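Enoyl-CoA hydratase/isomerase family protein (Bacillus anthracis, PDB 3KQF) probably catalyses the reversible hydration of 2-enoyl-CoA thioesters to 3-hydroxyacyl-CoA. Local coordinates at residues 39-42 and 43-46; 187-190 and 191-194; 176-180 and 181-185; 128-131 and 132-135; 208-211 and 212-216. One frame throughout, in Å; residues are numbered along the deposited sequence. Where two conformers were deposited one is given.

Contact 1. Residues 39-42 and 43-46; sequences EELQ and NILT
E39 and N43, one helical turn apart, join side chains by a weak hydrogen bond in which N43 ND2 reaches E39 OE2 at 3.4 Å. The glutamate chain runs out past the carbonyl side of its own backbone and then bends (chi2 67°), which turns the carboxylate forward, toward N43. The two flat groups stand almost perpendicular, with 89° between carboxylate and amide planes. At the other end of the N43 amide a water lies 2.8 Å from Q42 OE1 and 3.3 Å from N43 OD1, close enough to donate to either, so polar side chains suit this solvent-facing strip. The amide nitrogen of Q42 has a separate partner, T94 OG1.

A second polar group turns inward to the helix itself. With OG1 beside its backbone N (chi1 -58°), T46 places its hydroxyl 3.0 Å from Q42 O. The same carbonyl oxygen accepts T46 N, also at 3.0 Å, and the two donors arrive from opposite faces of the carbonyl plane. A hydroxyl carried directly on CB is short enough to turn back to the carbonyl one turn earlier.

On the buried flank leucines take over: L41 CG packs 4.0 Å from L45 CD1, the two chains crossing at a slant. L41, I44 and L45 are buried, while E39, N43 and T46 are exposed. Helix 35-49 is the connecting helix of the beta-alpha-beta unit between strands 19-24 and 56-61, with L41, Q42 and T46 packing on helix 81-99, I44 lying against strand 10-13, and E40 bonding the backbone at Q8 and N9.

Contact 2. Residues 187-190 and 191-194; sequences VVPV and HLLE
The imidazole of H191 meets the pyrrolidine ring of P189 at a slant, so that neither a clean face nor a clean edge is presented. The tightest approach is P189 CB to H191 CE1, 3.2 Å, with H191 ND1 at 3.6 Å from the same carbon. H191 takes the least roomy rotamer, its CG lying between the backbone N and the carbonyl carbon (chi1 58°), and this brings the ring back beside P189 CB, still tilted.

The setting is a tight link between a strand and a helix in the crotonase fold: two overlapping type I beta turns, P189 to L192 and V190 to L193, carry the chain from edge strand 186-188 into helix 193-206. L192 N donates to P189 O at 2.9 Å, and L193 N to V190 O at 3.2 Å; both donors stand well above the plane of the carbonyl they use. Proline suits the position before the turn's corners, where phi is about -60°: its ring restricts that angle, helps set the direction of the chain entering the turn, and gives H191 and L192 a rigid surface, L192 CD1 touching P189 CG.

V188 CG2 packs against L193, 3.6 Å from its CA and 4.0 Å from its CD1, and both residues touch I128 of the neighbouring strand 126-130. Branched V188 suits a strand, while L193 reaches deeper from the first turn of the helix. At the outer end E194 pairs with K21. A water joins the two segments once more, donating to V190 O at 3.0 Å and accepting from E194 N at 2.9 Å.

Contact 3. Residues 176-180 and 181-185; sequences QEAKE and YGLVE
A178 meets the outgoing chain with both its carbonyl and its methyl. A178 O accepts a short, somewhat bent bond from L183 N at 2.9 Å and weak ones from V184 N and Y181 N, so one oxygen gathers the chain as it leaves helix 175-181. The CB of A178 meets V184 CG2 at 4.0 Å and L183 CD2 at 4.1 Å; a residue this small lets both branched side chains close in beside the last turn.

Beside it lies Y181. Its ring is laid across the preceding turn, with E177 O over one face, 3.2 Å above the plane and offset toward the rim. Having CG beside the backbone N (chi1 -51°) turns the ring back over that carbonyl, which also accepts Y181 N at 3.0 Å. Farther out the phenol OH bonds R171, and R162 makes a cation-pi contact with the ring. A water stands between K179 O, 2.8 Å away, and V184 O.

The next shell fixes the ends of the charged chains. E177 OE1 takes S174 N, E185 pairs with R127, and K179 NZ forms a salt bridge with E180 of the second subunit, so this helix end also takes part in the subunit interface. L183 reaches helix 150-158.

What shapes the whole is a Schellman motif: G182 has positive phi (88°), where a side chain would jam against the carbonyl oxygen of Y181, while the 6→1 bond L183 N to A178 O and the 5→2 bond G182 N to K179 O, the latter at 3.2 Å, are the pair that defines this C-terminal cap.

Contact 4. Residues 128-131 and 132-135; sequences IAAE and SASL
A type I beta turn runs from A130 to A133, and A133 N closes it on A130 O at 3.0 Å with a fairly straight N-H...O angle of 162°, though the donor stands above the carbonyl plane. The turn leads from strand 126-130 of the larger sheet into strand 134-136 of the smaller one.

The methyl of A133 touches those of both A129 and A130. A133 CB sits 4.3 Å from A130 CB and 4.4 Å from A129 CB, and also lies 3.3 Å from A130 O, the very acceptor of the turn. Alanine suits all three places, because each lies buried where the chain turns sharply, and A133 goes on to touch I109.

The two corner residues are polar and exposed. S132 OG, placed between the backbone N and the carbonyl carbon (chi1 56°), bends back to within 4.0 Å of A130 CB, a contact of van der Waals kind. E131 stretches away and rests on P189, while its carbonyl oxygen accepts Q176 NE2.

Chemically this is one backbone bond with a thin apolar lining and polar corners, which is consistent with the backbone setting the turn, the small side chains adding light apolar contact.

Contact 5. Residues 208-211 and 212-216; sequences GPIA and VRLAK
Chi1 of I210 (-65°) sets CG1 beside the backbone N and leaves CG2 anti to it, while L214 swings CG to the side of its own N (chi1 -78°), and the two side chains run alongside one another in the same direction. This brings I210 CG2 and L214 CD1 to 3.8 Å, an apolar pair one turn apart. L214 CG also rests 3.4 Å from I210 O, the carbonyl that takes L214 N at 2.9 Å.

Two further side chains lie close over the carbonyls of the first turn. V212 CG2 comes to 3.3 Å from G208 O, and R213 CG to 3.1 Å from P209 O, after which the arginine continues extended toward its guanidinium, whose NH2 bonds E51 O. Each of these oxygens accepts the backbone N of the same residue, V212 N reaching G208 O at 2.9 Å.

G208, the N-cap, is buried and makes backbone hydrogen bonds to the second subunit, where the absence of a side chain probably allows close approach. P209, the first helical residue, lacks the N-H that would find no acceptor within the first turn. A211 and A215, small and buried, are linked by A215 N to A211 O at 2.8 Å and leave room for the second subunit: I144 of that chain packs on A211, T140 on V212, I167 on A215 and Y168 on K216.

Within its own chain, this start of helix 209-222 touches loops, with P209 on R55, V212 on P104 and R213 on P102, while K216 forms a salt bridge with D125, just before strand 126-130.

From the N terminus, contact 1 comes first, within helix 35-49. Contact 4 then turns the chain from strand 126-130 into strand 134-136. Contact 3 ends helix 175-181 and hands over to strand 186-188, from which contact 2 turns into helix 193-206; contact 5 opens helix 209-222. All lie in series, each within an unbroken run, so none crosses or encloses another. Contacts 2, 3 and 4 nevertheless cluster: the backbone of V188 bonds A129 and E131, joining strand 186-188 to strand 126-130 and the turn after it, L135 packs on L183 and V184, and V187 touches K179. Contacts 1 and 5 stand apart from this cluster, though contacts 3 and 5 both meet the second subunit.

Contact 1. Residues 39-42 and 43-46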
# COMPACT_ATOMS: atom_id res chain seq x y z
N GLU A 39 -29.42 -7.78 -12.17
CA GLU A 39 -30.16 -7.05 -13.22
C GLU A 39 -30.73 -5.73 -12.69
O GLU A 39 -30.56 -4.67 -13.30
CB GLU A 39 -31.30 -7.92 -13.78
CG GLU A 39 -32.27 -7.21 -14.74
CD GLU A 39 -31.63 -6.81 -16.05
OE1 GLU A 39 -30.51 -7.28 -16.36
OE2 GLU A 39 -32.26 -6.03 -16.80
N GLU A 40 -31.42 -5.80 -11.55
CA GLU A 40 -32.01 -4.61 -10.92
C GLU A 40 -30.95 -3.60 -10.48
O GLU A 40 -31.14 -2.38 -10.62
CB GLU A 40 -32.88 -4.99 -9.71
CG GLU A 40 -34.16 -5.69 -10.09
CD GLU A 40 -35.04 -6.03 -8.91
OE1 GLU A 40 -34.61 -5.85 -7.75
OE2 GLU A 40 -36.20 -6.46 -9.14
N LEU A 41 -29.85 -4.10 -9.92
CA LEU A 41 -28.78 -3.25 -9.47
C LEU A 41 -28.14 -2.53 -10.65
O LEU A 41 -27.90 -1.34 -10.59
CB LEU A 41 -27.77 -4.06 -8.64
CG LEU A 41 -26.66 -3.30 -7.92
CD1 LEU A 41 -27.21 -2.14 -7.07
CD2 LEU A 41 -25.87 -4.29 -7.06
N GLN A 42 -27.88 -3.24 -11.75
CA GLN A 42 -27.32 -2.61 -12.94
C GLN A 42 -28.23 -1.51 -13.49
O GLN A 42 -27.76 -0.47 -13.92
CB GLN A 42 -27.03 -3.64 -14.04
CG GLN A 42 -25.90 -4.63 -13.72
CD GLN A 42 -25.60 -5.57 -14.88
OE1 GLN A 42 -26.25 -5.53 -15.91
NE2 GLN A 42 -24.59 -6.43 -14.70
N ASN A 43 -29.54 -1.75 -13.49
CA ASN A 43 -30.49 -0.75 -13.99
C ASN A 43 -30.47 0.52 -13.13
O ASN A 43 -30.49 1.62 -13.67
CB ASN A 43 -31.91 -1.34 -14.07
CG ASN A 43 -32.02 -2.49 -15.07
OD1 ASN A 43 -31.14 -2.69 -15.91
ND2 ASN A 43 -33.11 -3.24 -14.99
N ILE A 44 -30.45 0.37 -11.81
CA ILE A 44 -30.41 1.54 -10.92
C ILE A 44 -29.06 2.25 -11.03
O ILE A 44 -29.00 3.47 -10.99
CB ILE A 44 -30.74 1.20 -9.45
CG1 ILE A 44 -30.75 2.48 -8.60
CG2 ILE A 44 -29.73 0.23 -8.88
CD1 ILE A 44 -31.76 3.51 -9.04
N LEU A 45 -27.98 1.48 -11.17
CA LEU A 45 -26.64 2.09 -11.35
C LEU A 45 -26.61 2.97 -12.63
O LEU A 45 -26.02 4.05 -12.63
CB LEU A 45 -25.56 1.02 -11.37
CG LEU A 45 -25.31 0.35 -10.00
CD1 LEU A 45 -24.38 -0.85 -10.11
CD2 LEU A 45 -24.77 1.36 -8.98
N THR A 46 -27.28 2.52 -13.69
CA THR A 46 -27.36 3.28 -14.95
C THR A 46 -28.11 4.59 -14.76
O THR A 46 -27.76 5.60 -15.37
CB THR A 46 -28.06 2.48 -16.06
OG1 THR A 46 -27.36 1.26 -16.28
CG2 THR A 46 -28.12 3.26 -17.39
O HOH W 1 -28.65 -4.56 -16.96

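Contact 2. Residues 187-190 and 191-194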
# COMPACT_ATOMS: atom_id res chain seq x y z
N VAL A 187 -15.35 1.73 11.86
CA VAL A 187 -16.11 0.68 12.54
C VAL A 187 -17.00 1.35 13.58
O VAL A 187 -16.53 2.17 14.37
CB VAL A 187 -15.21 -0.42 13.16
CG1 VAL A 187 -16.07 -1.41 13.93
CG2 VAL A 187 -14.43 -1.14 12.09
N VAL A 188 -18.30 1.04 13.53
CA VAL A 188 -19.28 1.59 14.46
C VAL A 188 -20.28 0.50 14.87
O VAL A 188 -20.39 -0.52 14.20
CB VAL A 188 -20.07 2.77 13.82
CG1 VAL A 188 -19.12 3.84 13.34
CG2 VAL A 188 -20.95 2.29 12.65
N PRO A 189 -21.02 0.72 15.97
CA PRO A 189 -22.01 -0.28 16.39
C PRO A 189 -23.07 -0.44 15.30
O PRO A 189 -23.41 0.54 14.64
CB PRO A 189 -22.62 0.33 17.66
CG PRO A 189 -21.64 1.32 18.11
CD PRO A 189 -20.93 1.84 16.92
N VAL A 190 -23.60 -1.66 15.13
CA VAL A 190 -24.58 -1.90 14.05
C VAL A 190 -25.79 -0.97 14.13
O VAL A 190 -26.28 -0.47 13.11
CB VAL A 190 -25.03 -3.39 13.98
CG1 VAL A 190 -25.98 -3.73 15.14
CG2 VAL A 190 -25.69 -3.69 12.64
N HIS A 191 -26.25 -0.69 15.35
CA HIS A 191 -27.41 0.18 15.52
C HIS A 191 -27.13 1.63 15.12
O HIS A 191 -28.06 2.40 14.94
CB HIS A 191 -27.97 0.07 16.94
CG HIS A 191 -26.99 0.42 18.01
ND1 HIS A 191 -26.03 -0.47 18.45
CD2 HIS A 191 -26.83 1.54 18.75
CE1 HIS A 191 -25.32 0.10 19.41
NE2 HIS A 191 -25.78 1.32 19.61
N LEU A 192 -25.85 1.99 14.95
CA LEU A 192 -25.46 3.34 14.53
C LEU A 192 -24.86 3.39 13.11
O LEU A 192 -24.43 4.45 12.63
CB LEU A 192 -24.45 3.92 15.53
CG LEU A 192 -25.07 4.21 16.92
CD1 LEU A 192 -24.03 4.70 17.92
CD2 LEU A 192 -26.22 5.22 16.80
N LEU A 193 -24.85 2.26 12.42
CA LEU A 193 -24.24 2.20 11.09
C LEU A 193 -24.92 3.14 10.09
O LEU A 193 -24.26 3.89 9.38
CB LEU A 193 -24.28 0.77 10.58
CG LEU A 193 -23.73 0.52 9.18
CD1 LEU A 193 -22.28 1.02 9.07
CD2 LEU A 193 -23.82 -0.93 8.85
N GLU A 194 -26.24 3.13 10.06
CA GLU A 194 -26.95 3.98 9.12
C GLU A 194 -26.69 5.46 9.34
O GLU A 194 -26.43 6.18 8.37
CB GLU A 194 -28.45 3.70 9.17
CG GLU A 194 -29.19 4.28 7.99
CD GLU A 194 -30.64 3.85 7.95
OE1 GLU A 194 -31.39 4.17 8.89
OE2 GLU A 194 -31.02 3.20 6.95
O HOH W 2 -27.96 1.34 11.49

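Contact 3. Residues 176-180 and 181-185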
# COMPACT_ATOMS: atom_id res chain seq x y z
N GLN A 176 -13.07 -5.57 13.32
CA GLN A 176 -11.93 -5.02 14.05
C GLN A 176 -10.63 -5.36 13.35
O GLN A 176 -9.75 -4.50 13.20
CB GLN A 176 -11.90 -5.57 15.50
CG GLN A 176 -13.00 -5.06 16.42
CD GLN A 176 -14.43 -5.55 16.08
OE1 GLN A 176 -14.63 -6.61 15.47
NE2 GLN A 176 -15.42 -4.78 16.52
N GLU A 177 -10.52 -6.61 12.91
CA GLU A 177 -9.36 -7.08 12.18
C GLU A 177 -9.31 -6.39 10.84
O GLU A 177 -8.24 -5.94 10.41
CB GLU A 177 -9.39 -8.61 12.02
CG GLU A 177 -9.17 -9.34 13.35
CD GLU A 177 -9.42 -10.84 13.32
OE1 GLU A 177 -10.24 -11.32 12.51
OE2 GLU A 177 -8.86 -11.54 14.19
N ALA A 178 -10.46 -6.28 10.18
CA ALA A 178 -10.52 -5.57 8.90
C ALA A 178 -10.00 -4.14 9.05
O ALA A 178 -9.28 -3.64 8.17
CB ALA A 178 -11.92 -5.56 8.37
N LYS A 179 -10.39 -3.47 10.14
CA LYS A 179 -9.94 -2.09 10.39
C LYS A 179 -8.43 -2.04 10.58
O LYS A 179 -7.77 -1.17 10.03
CB LYS A 179 -10.62 -1.47 11.60
CG LYS A 179 -10.50 0.06 11.57
CD LYS A 179 -10.84 0.73 12.87
CE LYS A 179 -10.81 2.25 12.65
NZ LYS A 179 -9.64 2.68 11.81
N GLU A 180 -7.89 -2.98 11.34
CA GLU A 180 -6.45 -3.07 11.58
C GLU A 180 -5.68 -3.24 10.26
O GLU A 180 -4.61 -2.65 10.08
CB GLU A 180 -6.17 -4.25 12.53
CG GLU A 180 -4.71 -4.48 12.88
CD GLU A 180 -4.53 -5.59 13.94
OE1 GLU A 180 -5.51 -6.29 14.26
OE2 GLU A 180 -3.40 -5.76 14.44
N TYR A 181 -6.24 -4.01 9.33
CA TYR A 181 -5.55 -4.28 8.07
C TYR A 181 -5.73 -3.19 7.01
O TYR A 181 -5.06 -3.21 5.97
CB TYR A 181 -5.98 -5.59 7.45
CG TYR A 181 -5.93 -6.81 8.36
CD1 TYR A 181 -4.97 -6.96 9.34
CD2 TYR A 181 -6.81 -7.88 8.13
CE1 TYR A 181 -4.92 -8.10 10.13
CE2 TYR A 181 -6.76 -9.03 8.92
CZ TYR A 181 -5.82 -9.14 9.91
OH TYR A 181 -5.79 -10.29 10.70
N GLY A 182 -6.65 -2.26 7.27
CA GLY A 182 -6.95 -1.18 6.32
C GLY A 182 -8.01 -1.53 5.28
O GLY A 182 -8.20 -0.79 4.29
N LEU A 183 -8.72 -2.64 5.52
CA LEU A 183 -9.79 -3.10 4.63
C LEU A 183 -11.05 -2.25 4.82
O LEU A 183 -11.78 -2.01 3.87
CB LEU A 183 -10.09 -4.60 4.84
CG LEU A 183 -11.26 -5.22 4.07
CD1 LEU A 183 -11.11 -5.10 2.51
CD2 LEU A 183 -11.39 -6.68 4.48
N VAL A 184 -11.35 -1.85 6.07
CA VAL A 184 -12.48 -0.94 6.30
C VAL A 184 -11.92 0.33 6.96
O VAL A 184 -10.94 0.27 7.73
CB VAL A 184 -13.63 -1.56 7.11
CG1 VAL A 184 -14.14 -2.84 6.40
CG2 VAL A 184 -13.22 -1.82 8.55
N GLU A 185 -12.52 1.47 6.64
CA GLU A 185 -12.03 2.76 7.10
C GLU A 185 -12.65 3.23 8.41
O GLU A 185 -12.04 4.04 9.12
CB GLU A 185 -12.18 3.82 5.99
CG GLU A 185 -11.18 3.65 4.81
CD GLU A 185 -11.48 2.47 3.89
OE1 GLU A 185 -12.65 1.99 3.82
OE2 GLU A 185 -10.53 2.02 3.19
O HOH W 3 -8.50 1.11 8.54

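Contact 4. Residues 128-131 and 132-135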
# COMPACT_ATOMS: atom_id res chain seq x y z
N ILE A 128 -17.53 1.51 5.71
CA ILE A 128 -17.86 1.65 7.14
C ILE A 128 -18.47 0.30 7.51
O ILE A 128 -19.40 -0.16 6.84
CB ILE A 128 -18.91 2.71 7.41
CG1 ILE A 128 -18.54 4.07 6.81
CG2 ILE A 128 -19.17 2.84 8.96
CD1 ILE A 128 -19.67 5.07 6.88
N ALA A 129 -17.96 -0.34 8.56
CA ALA A 129 -18.48 -1.64 9.01
C ALA A 129 -19.08 -1.63 10.41
O ALA A 129 -18.59 -0.96 11.29
CB ALA A 129 -17.37 -2.65 9.00
N ALA A 130 -20.10 -2.46 10.59
CA ALA A 130 -20.69 -2.68 11.89
C ALA A 130 -19.66 -3.46 12.69
O ALA A 130 -18.93 -4.28 12.11
CB ALA A 130 -21.98 -3.51 11.77
N GLU A 131 -19.61 -3.22 14.00
CA GLU A 131 -18.70 -3.94 14.90
C GLU A 131 -18.88 -5.44 14.77
O GLU A 131 -17.93 -6.21 14.97
CB GLU A 131 -18.94 -3.56 16.39
CG GLU A 131 -18.37 -2.22 16.82
CD GLU A 131 -18.57 -1.94 18.31
OE1 GLU A 131 -19.72 -1.96 18.78
OE2 GLU A 131 -17.57 -1.66 19.01
N SER A 132 -20.11 -5.86 14.45
CA SER A 132 -20.46 -7.27 14.36
C SER A 132 -20.30 -7.88 12.97
O SER A 132 -20.57 -9.07 12.78
CB SER A 132 -21.90 -7.49 14.87
OG SER A 132 -22.80 -6.67 14.14
N ALA A 133 -19.88 -7.08 11.99
CA ALA A 133 -19.69 -7.57 10.63
C ALA A 133 -18.47 -8.46 10.52
O ALA A 133 -17.55 -8.41 11.35
CB ALA A 133 -19.58 -6.41 9.63
N SER A 134 -18.48 -9.31 9.51
CA SER A 134 -17.34 -10.18 9.23
C SER A 134 -17.13 -10.16 7.74
O SER A 134 -18.09 -10.02 6.96
CB SER A 134 -17.52 -11.60 9.77
OG SER A 134 -18.75 -12.17 9.40
N LEU A 135 -15.86 -10.25 7.34
CA LEU A 135 -15.50 -10.18 5.95
C LEU A 135 -14.55 -11.28 5.57
O LEU A 135 -13.99 -11.98 6.43
CB LEU A 135 -14.80 -8.84 5.64
CG LEU A 135 -15.60 -7.56 5.91
CD1 LEU A 135 -15.55 -7.18 7.37
CD2 LEU A 135 -15.05 -6.42 5.01

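Contact 5. Residues 208-211 and 212-216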
# COMPACT_ATOMS: atom_id res chain seq x y z
N GLY A 208 -17.76 20.71 -2.88
CA GLY A 208 -18.04 21.07 -4.29
C GLY A 208 -18.20 19.82 -5.12
O GLY A 208 -17.28 19.05 -5.22
N PRO A 209 -19.40 19.62 -5.73
CA PRO A 209 -19.59 18.35 -6.46
C PRO A 209 -18.72 18.16 -7.68
O PRO A 209 -18.39 17.03 -8.01
CB PRO A 209 -21.08 18.34 -6.82
CG PRO A 209 -21.54 19.74 -6.68
CD PRO A 209 -20.61 20.45 -5.71
N ILE A 210 -18.38 19.23 -8.39
CA ILE A 210 -17.50 19.10 -9.56
C ILE A 210 -16.12 18.69 -9.05
O ILE A 210 -15.47 17.79 -9.60
CB ILE A 210 -17.42 20.42 -10.36
CG1 ILE A 210 -18.78 20.75 -10.97
CG2 ILE A 210 -16.34 20.33 -11.43
CD1 ILE A 210 -18.82 22.07 -11.70
N ALA A 211 -15.70 19.30 -7.94
CA ALA A 211 -14.41 19.02 -7.31
C ALA A 211 -14.31 17.57 -6.79
O ALA A 211 -13.33 16.88 -7.03
CB ALA A 211 -14.16 20.03 -6.16
N VAL A 212 -15.37 17.11 -6.12
CA VAL A 212 -15.40 15.75 -5.58
C VAL A 212 -15.34 14.74 -6.73
O VAL A 212 -14.58 13.77 -6.68
CB VAL A 212 -16.63 15.51 -4.68
CG1 VAL A 212 -16.78 14.01 -4.31
CG2 VAL A 212 -16.55 16.37 -3.42
N ARG A 213 -16.14 14.97 -7.77
CA ARG A 213 -16.17 14.08 -8.94
C ARG A 213 -14.82 14.03 -9.63
O ARG A 213 -14.34 12.96 -10.01
CB ARG A 213 -17.27 14.48 -9.93
CG ARG A 213 -18.67 14.28 -9.35
CD ARG A 213 -19.75 14.20 -10.44
NE ARG A 213 -21.09 13.99 -9.90
CZ ARG A 213 -22.15 13.61 -10.61
NH1 ARG A 213 -22.05 13.35 -11.91
NH2 ARG A 213 -23.33 13.46 -10.01
N LEU A 214 -14.21 15.21 -9.81
CA LEU A 214 -12.86 15.28 -10.43
C LEU A 214 -11.80 14.60 -9.54
O LEU A 214 -10.88 13.94 -10.05
CB LEU A 214 -12.49 16.74 -10.76
CG LEU A 214 -13.13 17.32 -12.01
CD1 LEU A 214 -12.94 18.86 -12.08
CD2 LEU A 214 -12.55 16.66 -13.27
N ALA A 215 -11.92 14.73 -8.23
CA ALA A 215 -11.00 14.05 -7.29
C ALA A 215 -11.12 12.54 -7.45
O ALA A 215 -10.12 11.82 -7.46
CB ALA A 215 -11.26 14.46 -5.83
N LYS A 216 -12.36 12.03 -7.53
CA LYS A 216 -12.55 10.60 -7.72
C LYS A 216 -11.87 10.15 -9.01
O LYS A 216 -11.15 9.16 -9.01
CB LYS A 216 -14.05 10.21 -7.69
CG LYS A 216 -14.27 8.72 -7.99
CD LYS A 216 -15.67 8.20 -7.73
CE LYS A 216 -15.75 6.68 -7.95
NZ LYS A 216 -17.11 6.16 -7.63